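PDB 6ORH: glycoside hydrolase, which probably hydrolyses alpha-L-fucosidic linkages as a family 29 glycoside hydrolase, releasing fucose from host-derived carbohydrate antigens. Local coordinates for residues A[21-26]-A[280-285]; A[66-71]-A[310-315]; A[321-326]-A[378-383]. The protein carries 2 engineered substitutions. All coordinates share one frame; numbering follows the deposited sequence.

Interaction 1 of 3, residues A[21-26]-A[280-285]; sequences DELAAF and EIYFHS
Glu22 and Tyr282 meet through a water rather than directly: Glu22 OE1 and Tyr282 OH stand 3.9 Å apart, and water 1 bridges them. It donates to Glu22 OE1 at 2.6 Å and lies at the same distance, 2.6 Å, from Tyr282 OH, at the edge of the tyrosine ring and in its plane. The carboxylate plane is turned 77° against the ring. CG of Tyr282 lies anti to the backbone N (chi1 -176°), which lets the phenol reach residues 22 and 23. Both polar ends have further partners, Lys416 in a salt bridge with Glu22 OE2 and the hydroxyl of Tyr323 hydrogen-bonded to that of Tyr282, so the bridge is one link in a polar chain that runs from Lys416 to Tyr323.

The apolar part is slight. Leu23 CD2 comes to the edge of the Tyr282 ring, near its plane, and is 4.3 Å from CE1.

Within residues 280-285, two side chains bond back to carbonyls of the last helical turn. His284 ND1 donates to Glu280 O at 2.7 Å, with the acceptor in the imidazole plane, and Ser285 OG donates to Ile281 O at 2.7 Å; both donors sit above the carbonyl planes. Glu280 O also accepts from His284 N and is thus gripped twice.

Glu22, with positive phi, leads from helix 13-21 into strand 23-27, which pairs in parallel with strands 70-74 and 292-295. A parallel strand with a helix packed outside it is the arrangement of a TIM barrel, the catalytic fold of family 29; farther along this strand, Phe26 touches the bound fucose.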
loop_
_atom_site.group_PDB
_atom_site.type_symbol
_atom_site.label_atom_id
_atom_site.label_comp_id
_atom_site.label_asym_id
_atom_site.label_seq_id
_atom_site.Cartn_x
_atom_site.Cartn_y
_atom_site.Cartn_z
ATOM N N ASP A 21 20.433 -3.536 -11.501
ATOM C CA ASP A 21 21.324 -3.548 -10.343
ATOM C C ASP A 21 20.564 -3.509 -9.015
ATOM O O ASP A 21 21.051 -4.063 -8.034
ATOM C CB ASP A 21 22.329 -2.394 -10.423
ATOM C CG ASP A 21 23.479 -2.667 -11.393
ATOM O OD1 ASP A 21 23.619 -3.834 -11.848
ATOM O OD2 ASP A 21 24.184 -1.721 -11.714
ATOM N N GLU A 22 19.439 -2.764 -8.954
ATOM C CA GLU A 22 18.486 -2.802 -7.846
ATOM C C GLU A 22 18.904 -2.024 -6.595
ATOM O O GLU A 22 18.045 -1.391 -5.962
ATOM C CB GLU A 22 18.102 -4.235 -7.434
ATOM C CG GLU A 22 17.522 -5.053 -8.575
ATOM C CD GLU A 22 17.093 -6.460 -8.151
ATOM O OE1 GLU A 22 17.691 -6.990 -7.195
ATOM O OE2 GLU A 22 16.255 -7.031 -8.841
ATOM N N LEU A 23 20.172 -2.135 -6.152
ATOM C CA LEU A 23 20.527 -1.639 -4.832
ATOM C C LEU A 23 21.694 -0.673 -4.952
ATOM O O LEU A 23 22.716 -1.015 -5.536
ATOM C CB LEU A 23 20.983 -2.834 -3.980
ATOM C CG LEU A 23 19.881 -3.810 -3.605
ATOM C CD1 LEU A 23 20.514 -5.047 -2.942
ATOM C CD2 LEU A 23 18.851 -3.136 -2.693
ATOM N N ALA A 24 21.503 0.507 -4.366
ATOM C CA ALA A 24 22.511 1.558 -4.337
ATOM C C ALA A 24 22.613 2.060 -2.911
ATOM O O ALA A 24 21.673 1.957 -2.133
ATOM C CB ALA A 24 22.148 2.684 -5.283
ATOM N N ALA A 25 23.822 2.481 -2.544
ATOM C CA ALA A 25 24.036 3.011 -1.217
ATOM C C ALA A 25 24.273 4.515 -1.291
ATOM O O ALA A 25 24.893 4.977 -2.239
ATOM C CB ALA A 25 25.249 2.331 -0.597
ATOM N N PHE A 26 23.798 5.253 -0.276
ATOM C CA PHE A 26 24.042 6.677 -0.137
ATOM C C PHE A 26 24.985 6.857 1.049
ATOM O O PHE A 26 24.883 6.100 2.021
ATOM C CB PHE A 26 22.731 7.349 0.265
ATOM C CG PHE A 26 22.268 8.583 -0.473
ATOM C CD1 PHE A 26 23.135 9.423 -1.174
ATOM C CD2 PHE A 26 20.925 8.952 -0.367
ATOM C CE1 PHE A 26 22.661 10.563 -1.801
ATOM C CE2 PHE A 26 20.450 10.091 -1.007
ATOM C CZ PHE A 26 21.319 10.897 -1.717
ATOM N N GLU A 280 10.356 -4.737 4.590
ATOM C CA GLU A 280 9.170 -4.038 4.099
ATOM C C GLU A 280 9.561 -3.012 3.038
ATOM O O GLU A 280 8.931 -2.965 1.970
ATOM C CB GLU A 280 8.343 -3.395 5.216
ATOM C CG GLU A 280 7.717 -4.458 6.125
ATOM C CD GLU A 280 6.906 -5.498 5.385
ATOM O OE1 GLU A 280 7.276 -6.681 5.428
ATOM O OE2 GLU A 280 5.902 -5.111 4.733
ATOM N N ILE A 281 10.611 -2.223 3.337
ATOM C CA ILE A 281 11.122 -1.261 2.367
ATOM C C ILE A 281 11.471 -1.975 1.057
ATOM O O ILE A 281 11.148 -1.488 -0.034
ATOM C CB ILE A 281 12.304 -0.481 2.986
ATOM C CG1 ILE A 281 11.781 0.493 4.051
ATOM C CG2 ILE A 281 13.103 0.235 1.892
ATOM C CD1 ILE A 281 12.833 1.042 5.006
ATOM N N TYR A 282 12.181 -3.111 1.153
ATOM C CA TYR A 282 12.637 -3.821 -0.028
ATOM C C TYR A 282 11.448 -4.207 -0.911
ATOM O O TYR A 282 11.459 -3.961 -2.124
ATOM C CB TYR A 282 13.448 -5.048 0.407
ATOM C CG TYR A 282 14.051 -5.806 -0.745
ATOM C CD1 TYR A 282 15.136 -5.294 -1.447
ATOM C CD2 TYR A 282 13.531 -7.025 -1.150
ATOM C CE1 TYR A 282 15.678 -5.987 -2.514
ATOM C CE2 TYR A 282 14.081 -7.747 -2.195
ATOM C CZ TYR A 282 15.167 -7.220 -2.876
ATOM O OH TYR A 282 15.734 -7.918 -3.892
ATOM N N PHE A 283 10.394 -4.770 -0.296
ATOM C CA PHE A 283 9.266 -5.201 -1.113
ATOM C C PHE A 283 8.514 -4.024 -1.735
ATOM O O PHE A 283 7.822 -4.230 -2.748
ATOM C CB PHE A 283 8.340 -6.115 -0.294
ATOM C CG PHE A 283 8.809 -7.546 -0.288
ATOM C CD1 PHE A 283 8.554 -8.387 -1.365
ATOM C CD2 PHE A 283 9.502 -8.062 0.811
ATOM C CE1 PHE A 283 9.011 -9.697 -1.378
ATOM C CE2 PHE A 283 9.940 -9.381 0.801
ATOM C CZ PHE A 283 9.706 -10.201 -0.290
ATOM N N HIS A 284 8.599 -2.840 -1.112
ATOM C CA HIS A 284 7.868 -1.672 -1.616
ATOM C C HIS A 284 8.729 -0.779 -2.508
ATOM O O HIS A 284 8.233 0.265 -2.968
ATOM C CB HIS A 284 7.254 -0.874 -0.461
ATOM C CG HIS A 284 6.138 -1.617 0.205
ATOM N ND1 HIS A 284 6.345 -2.432 1.301
ATOM C CD2 HIS A 284 4.815 -1.665 -0.046
ATOM C CE1 HIS A 284 5.207 -2.966 1.692
ATOM N NE2 HIS A 284 4.250 -2.513 0.880
ATOM N N SER A 285 9.973 -1.212 -2.812
ATOM C CA SER A 285 10.860 -0.416 -3.644
ATOM C C SER A 285 11.316 -1.310 -4.795
ATOM O O SER A 285 10.703 -1.366 -5.858
ATOM C CB SER A 285 12.014 0.218 -2.816
ATOM O OG SER A 285 12.733 -0.796 -2.114
HETATM O O HOH W 1 18.010 -6.951 -4.647
#

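Interaction 2 of 3, residues A[66-71]-A[310-315]; sequences TGFKKL and ERLYEF
A Schellman motif ends helix 56-65 in this TIM-barrel domain, with Gly67 at its positive-phi C-prime position, and the turn rests on helix 306-322 through Thr66 and Phe68. The methyl CG2 of Thr66 sits over the centre of one face of the Tyr313 ring, 3.5 Å from the centroid and 8° off the normal, a well-centred CH-pi contact. The threonine methyl lies anti to the carbonyl carbon, while OG1 is flanked by both the backbone N and the carbonyl carbon (chi1 60°), where it hydrogen-bonds to Val62 O. On the helix side, the Tyr313 hydroxyl reaches Glu65, which anchors the ring at its far end.

Thr66 CB also lies 3.7 Å from Leu312 O. Water 2 joins the two backbones, donating to Thr66 O and to Leu312 O at 2.8 Å each. Beyond it the contact is apolar: Leu312 CD2 approaches the Phe68 ring obliquely, 4.0 Å from CE2, the two side chains set nearly perpendicular to each other.

Phe68 packs further on Leu23 and Ala25 of strand 23-27 and, like Leu312, on Leu294 of strand 292-295. The turn between helix 56-65 and strand 70-74 thus packs on helix 306-322 and on the barrel strands alike.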
loop_
_atom_site.group_PDB
_atom_site.type_symbol
_atom_site.label_atom_id
_atom_site.label_comp_id
_atom_site.label_asym_id
_atom_site.label_seq_id
_atom_site.Cartn_x
_atom_site.Cartn_y
_atom_site.Cartn_z
ATOM N N THR A 66 27.717 -6.722 0.738
ATOM C CA THR A 66 26.320 -6.826 1.142
ATOM C C THR A 66 25.372 -6.494 -0.010
ATOM O O THR A 66 24.190 -6.244 0.268
ATOM C CB THR A 66 26.025 -6.018 2.411
ATOM O OG1 THR A 66 26.308 -4.624 2.239
ATOM C CG2 THR A 66 26.847 -6.533 3.584
ATOM N N GLY A 67 25.899 -6.460 -1.245
ATOM C CA GLY A 67 25.091 -6.545 -2.473
ATOM C C GLY A 67 24.793 -5.203 -3.166
ATOM O O GLY A 67 24.039 -5.159 -4.146
ATOM N N PHE A 68 25.395 -4.117 -2.685
ATOM C CA PHE A 68 25.181 -2.805 -3.285
ATOM C C PHE A 68 26.038 -2.690 -4.544
ATOM O O PHE A 68 27.177 -3.168 -4.550
ATOM C CB PHE A 68 25.480 -1.710 -2.247
ATOM C CG PHE A 68 24.494 -1.702 -1.101
ATOM C CD1 PHE A 68 23.294 -1.016 -1.239
ATOM C CD2 PHE A 68 24.695 -2.464 0.050
ATOM C CE1 PHE A 68 22.317 -1.044 -0.249
ATOM C CE2 PHE A 68 23.732 -2.493 1.054
ATOM C CZ PHE A 68 22.548 -1.771 0.909
ATOM N N LYS A 69 25.491 -2.055 -5.598
ATOM C CA LYS A 69 26.128 -1.988 -6.913
ATOM C C LYS A 69 26.542 -0.561 -7.270
ATOM O O LYS A 69 27.298 -0.361 -8.235
ATOM C CB LYS A 69 25.206 -2.566 -7.995
ATOM C CG LYS A 69 24.756 -3.993 -7.710
ATOM C CD LYS A 69 25.953 -4.911 -7.613
ATOM C CE LYS A 69 25.540 -6.344 -7.339
ATOM N NZ LYS A 69 26.698 -7.168 -6.905
ATOM N N LYS A 70 26.174 0.394 -6.408
ATOM C CA LYS A 70 26.482 1.793 -6.649
ATOM C C LYS A 70 26.558 2.494 -5.298
ATOM O O LYS A 70 25.863 2.117 -4.361
ATOM C CB LYS A 70 25.399 2.425 -7.530
ATOM C CG LYS A 70 25.575 3.917 -7.811
ATOM C CD LYS A 70 24.744 4.394 -9.011
ATOM C CE LYS A 70 23.277 4.046 -8.905
ATOM N NZ LYS A 70 22.608 4.356 -10.196
ATOM N N LEU A 71 27.480 3.457 -5.197
ATOM C CA LEU A 71 27.691 4.249 -3.988
ATOM C C LEU A 71 27.596 5.722 -4.390
ATOM O O LEU A 71 28.429 6.183 -5.194
ATOM C CB LEU A 71 29.090 3.897 -3.439
ATOM C CG LEU A 71 29.538 4.543 -2.123
ATOM C CD1 LEU A 71 30.868 3.948 -1.676
ATOM C CD2 LEU A 71 29.665 6.078 -2.192
ATOM N N GLU A 310 26.263 -4.944 10.808
ATOM C CA GLU A 310 25.636 -6.227 11.082
ATOM C C GLU A 310 24.307 -6.330 10.321
ATOM O O GLU A 310 24.023 -7.364 9.706
ATOM C CB GLU A 310 25.441 -6.349 12.597
ATOM C CG GLU A 310 24.832 -7.662 13.018
ATOM C CD GLU A 310 25.075 -7.839 14.506
ATOM O OE1 GLU A 310 25.957 -8.670 14.849
ATOM O OE2 GLU A 310 24.437 -7.098 15.312
ATOM N N ARG A 311 23.555 -5.230 10.341
ATOM C CA ARG A 311 22.223 -5.172 9.749
ATOM C C ARG A 311 22.307 -5.318 8.224
ATOM O O ARG A 311 21.476 -5.989 7.605
ATOM C CB ARG A 311 21.554 -3.878 10.221
ATOM C CG ARG A 311 20.112 -3.687 9.776
ATOM C CD ARG A 311 19.161 -4.777 10.249
ATOM N NE ARG A 311 19.429 -5.399 11.544
ATOM C CZ ARG A 311 19.200 -4.865 12.736
ATOM N NH1 ARG A 311 18.747 -3.630 12.856
ATOM N NH2 ARG A 311 19.456 -5.581 13.823
ATOM N N LEU A 312 23.346 -4.732 7.602
ATOM C CA LEU A 312 23.493 -4.917 6.163
ATOM C C LEU A 312 23.779 -6.370 5.773
ATOM O O LEU A 312 23.287 -6.834 4.749
ATOM C CB LEU A 312 24.582 -3.979 5.620
ATOM C CG LEU A 312 24.296 -2.489 5.713
ATOM C CD1 LEU A 312 25.491 -1.738 5.148
ATOM C CD2 LEU A 312 23.022 -2.156 4.932
ATOM N N TYR A 313 24.616 -7.086 6.562
ATOM C CA TYR A 313 24.862 -8.488 6.274
ATOM C C TYR A 313 23.575 -9.299 6.484
ATOM O O TYR A 313 23.289 -10.177 5.684
ATOM C CB TYR A 313 26.018 -9.032 7.130
ATOM C CG TYR A 313 27.383 -8.627 6.618
ATOM C CD1 TYR A 313 27.990 -9.303 5.569
ATOM C CD2 TYR A 313 28.026 -7.521 7.156
ATOM C CE1 TYR A 313 29.229 -8.912 5.083
ATOM C CE2 TYR A 313 29.264 -7.110 6.677
ATOM C CZ TYR A 313 29.849 -7.797 5.633
ATOM O OH TYR A 313 31.056 -7.366 5.144
ATOM N N GLU A 314 22.799 -8.934 7.498
ATOM C CA GLU A 314 21.562 -9.665 7.788
ATOM C C GLU A 314 20.595 -9.468 6.617
ATOM O O GLU A 314 19.915 -10.399 6.209
ATOM C CB GLU A 314 20.886 -9.125 9.045
ATOM C CG GLU A 314 21.589 -9.583 10.318
ATOM C CD GLU A 314 21.058 -8.991 11.609
ATOM O OE1 GLU A 314 20.093 -8.205 11.556
ATOM O OE2 GLU A 314 21.629 -9.307 12.683
ATOM N N PHE A 315 20.592 -8.257 6.051
ATOM C CA PHE A 315 19.680 -7.950 4.950
ATOM C C PHE A 315 20.107 -8.720 3.700
ATOM O O PHE A 315 19.284 -9.273 2.964
ATOM C CB PHE A 315 19.623 -6.422 4.790
ATOM C CG PHE A 315 18.740 -5.823 3.714
ATOM C CD1 PHE A 315 17.537 -6.409 3.353
ATOM C CD2 PHE A 315 19.067 -4.583 3.179
ATOM C CE1 PHE A 315 16.726 -5.830 2.380
ATOM C CE2 PHE A 315 18.233 -3.974 2.239
ATOM C CZ PHE A 315 17.070 -4.602 1.833
HETATM O O HOH W 2 22.376 -5.641 2.351
#

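Interaction 3 of 3, residues A[321-326]-A[378-383]; sequences ELYKED and VIELRE
Leu322, at the end of helix 306-322, meets Val378, at the start of the central strand of one sheet of the galactose-binding-like beta-sandwich, where the last helix of the barrel packs against the sandwich. Their methyls touch lightly, Leu322 CD1 to Val378 CG2 at 4.2 Å, with the side chains crossing at about a right angle. Leu322 turns CG anti to the backbone N (chi1 173°), which brings CD1 to the strand; Val378 presents CG2, the methyl beside its backbone N. The other leucine branch, CD2, lies over one face of the adjoining Tyr323 ring, 3.8 Å above its plane and offset toward the rim.

Tyr323 in turn approaches Glu380, CE1 to OE1 at 4.0 Å, with ring and carboxylate planes nearly perpendicular (86°). Glu380 stretches out from the sheet, CG anti to the backbone N and the chain extended beyond it, and both oxygens are engaged: OE1 with the hydroxyl of Tyr448, OE2 with Lys444. The Tyr323 hydroxyl also bonds Lys416, besides Tyr282.

Two residues on, Arg382 adds a salt bridge to the carboxylate. Its NE donates to Glu380 OE2 at 2.7 Å, lying almost on the line of the C-O bond, and a weak second bond comes from NH2 at 3.3 Å.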
loop_
_atom_site.group_PDB
_atom_site.type_symbol
_atom_site.label_atom_id
_atom_site.label_comp_id
_atom_site.label_asym_id
_atom_site.label_seq_id
_atom_site.Cartn_x
_atom_site.Cartn_y
_atom_site.Cartn_z
ATOM N N GLU A 321 18.667 -15.770 0.670
ATOM C CA GLU A 321 17.808 -16.901 1.016
ATOM C C GLU A 321 16.489 -16.839 0.240
ATOM O O GLU A 321 16.016 -17.865 -0.258
ATOM C CB GLU A 321 17.592 -16.991 2.522
ATOM C CG GLU A 321 18.866 -17.313 3.295
ATOM C CD GLU A 321 19.519 -18.661 3.017
ATOM O OE1 GLU A 321 18.845 -19.568 2.476
ATOM O OE2 GLU A 321 20.711 -18.802 3.351
ATOM N N LEU A 322 15.897 -15.638 0.124
ATOM C CA LEU A 322 14.632 -15.489 -0.596
ATOM C C LEU A 322 14.744 -16.088 -1.992
ATOM O O LEU A 322 13.840 -16.782 -2.474
ATOM C CB LEU A 322 14.313 -13.985 -0.705
ATOM C CG LEU A 322 13.094 -13.643 -1.572
ATOM C CD1 LEU A 322 11.813 -14.081 -0.861
ATOM C CD2 LEU A 322 13.058 -12.139 -1.804
ATOM N N TYR A 323 15.832 -15.739 -2.693
ATOM C CA TYR A 323 15.966 -16.047 -4.101
ATOM C C TYR A 323 16.673 -17.382 -4.334
ATOM O O TYR A 323 16.908 -17.752 -5.475
ATOM C CB TYR A 323 16.784 -14.949 -4.785
ATOM C CG TYR A 323 16.100 -13.610 -4.856
ATOM C CD1 TYR A 323 14.884 -13.454 -5.501
ATOM C CD2 TYR A 323 16.699 -12.501 -4.283
ATOM C CE1 TYR A 323 14.280 -12.205 -5.575
ATOM C CE2 TYR A 323 16.120 -11.252 -4.363
ATOM C CZ TYR A 323 14.901 -11.106 -5.007
ATOM O OH TYR A 323 14.363 -9.849 -5.049
ATOM N N LYS A 324 16.969 -18.125 -3.259
ATOM C CA LYS A 324 17.748 -19.357 -3.337
ATOM C C LYS A 324 17.110 -20.340 -4.328
ATOM O O LYS A 324 17.794 -20.950 -5.147
ATOM C CB LYS A 324 17.895 -19.905 -1.916
ATOM C CG LYS A 324 18.697 -21.192 -1.754
ATOM C CD LYS A 324 18.986 -21.473 -0.284
ATOM C CE LYS A 324 20.313 -22.169 -0.028
ATOM N NZ LYS A 324 20.801 -21.931 1.356
ATOM N N GLU A 325 15.780 -20.471 -4.281
ATOM C CA GLU A 325 15.114 -21.374 -5.203
ATOM C C GLU A 325 13.871 -20.735 -5.812
ATOM O O GLU A 325 12.930 -20.384 -5.102
ATOM C CB GLU A 325 14.716 -22.680 -4.512
ATOM C CG GLU A 325 14.304 -23.721 -5.535
ATOM C CD GLU A 325 13.698 -25.013 -5.010
ATOM O OE1 GLU A 325 13.663 -25.207 -3.773
ATOM O OE2 GLU A 325 13.232 -25.809 -5.857
ATOM N N ASP A 326 13.899 -20.654 -7.137
ATOM C CA ASP A 326 12.728 -20.324 -7.934
ATOM C C ASP A 326 11.909 -21.600 -8.134
ATOM O O ASP A 326 12.258 -22.438 -8.982
ATOM C CB ASP A 326 13.151 -19.744 -9.289
ATOM C CG ASP A 326 11.979 -19.350 -10.172
ATOM O OD1 ASP A 326 10.834 -19.537 -9.730
ATOM O OD2 ASP A 326 12.231 -18.878 -11.301
ATOM N N VAL A 378 5.634 -15.726 -2.385
ATOM C CA VAL A 378 6.028 -14.606 -3.238
ATOM C C VAL A 378 5.919 -15.014 -4.699
ATOM O O VAL A 378 6.466 -16.035 -5.111
ATOM C CB VAL A 378 7.459 -14.111 -2.962
ATOM C CG1 VAL A 378 7.741 -12.856 -3.809
ATOM C CG2 VAL A 378 7.680 -13.808 -1.491
ATOM N N ILE A 379 5.291 -14.158 -5.520
ATOM C CA ILE A 379 5.377 -14.311 -6.966
ATOM C C ILE A 379 6.164 -13.125 -7.545
ATOM O O ILE A 379 6.015 -12.018 -7.056
ATOM C CB ILE A 379 3.985 -14.484 -7.624
ATOM C CG1 ILE A 379 4.112 -14.894 -9.096
ATOM C CG2 ILE A 379 3.140 -13.212 -7.440
ATOM C CD1 ILE A 379 2.813 -15.316 -9.804
ATOM N N GLU A 380 7.046 -13.395 -8.519
ATOM C CA GLU A 380 7.766 -12.343 -9.246
ATOM C C GLU A 380 7.338 -12.363 -10.714
ATOM O O GLU A 380 7.279 -13.421 -11.356
ATOM C CB GLU A 380 9.285 -12.556 -9.121
ATOM C CG GLU A 380 10.086 -11.581 -10.014
ATOM C CD GLU A 380 11.586 -11.847 -9.980
ATOM O OE1 GLU A 380 12.075 -12.322 -8.946
ATOM O OE2 GLU A 380 12.266 -11.556 -10.995
ATOM N N LEU A 381 7.023 -11.177 -11.275
ATOM C CA LEU A 381 6.703 -11.018 -12.686
ATOM C C LEU A 381 7.655 -9.950 -13.232
ATOM O O LEU A 381 7.985 -9.007 -12.495
ATOM C CB LEU A 381 5.259 -10.502 -12.813
ATOM C CG LEU A 381 4.148 -11.327 -12.151
ATOM C CD1 LEU A 381 2.798 -10.628 -12.344
ATOM C CD2 LEU A 381 4.095 -12.735 -12.720
ATOM N N ARG A 382 8.042 -10.044 -14.503
ATOM C CA ARG A 382 8.847 -8.983 -15.124
ATOM C C ARG A 382 8.340 -8.687 -16.532
ATOM O O ARG A 382 8.064 -9.591 -17.336
ATOM C CB ARG A 382 10.316 -9.395 -15.280
ATOM C CG ARG A 382 11.026 -9.671 -13.963
ATOM C CD ARG A 382 12.536 -9.656 -14.194
ATOM N NE ARG A 382 13.260 -10.052 -12.998
ATOM C CZ ARG A 382 14.580 -9.894 -12.868
ATOM N NH1 ARG A 382 15.263 -9.339 -13.858
ATOM N NH2 ARG A 382 15.196 -10.276 -11.763
ATOM N N GLU A 383 8.253 -7.390 -16.850
ATOM C CA GLU A 383 7.951 -6.958 -18.204
ATOM C C GLU A 383 9.223 -6.882 -19.033
ATOM O O GLU A 383 10.317 -7.081 -18.516
ATOM C CB GLU A 383 7.251 -5.593 -18.243
ATOM C CG GLU A 383 5.792 -5.709 -17.911
ATOM C CD GLU A 383 5.056 -4.387 -18.000
ATOM O OE1 GLU A 383 5.190 -3.584 -17.038
ATOM O OE2 GLU A 383 4.274 -4.221 -18.958
#

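From the N terminus, strand 23-27 comes first and strand 70-74, two helices later, lies beside it in parallel; the two are joined by backbone bonds such as Ala25 N to Lys70 O, 2.8 Å. Interaction 1 closes a long loop back to helix 275-284, and interaction 2 closes another to helix 306-322. Because their segments alternate along the chain, these loops cross, and together they tie the early strands of the barrel to its late helices. Interaction 3 follows in series, closing a shorter loop from the end of helix 306-322, which interaction 2 also uses, to the beta-sandwich. Tyr282 OH and Tyr323 OH, 2.6 Å apart and hydrogen-bonded, connect interactions 1 and 3.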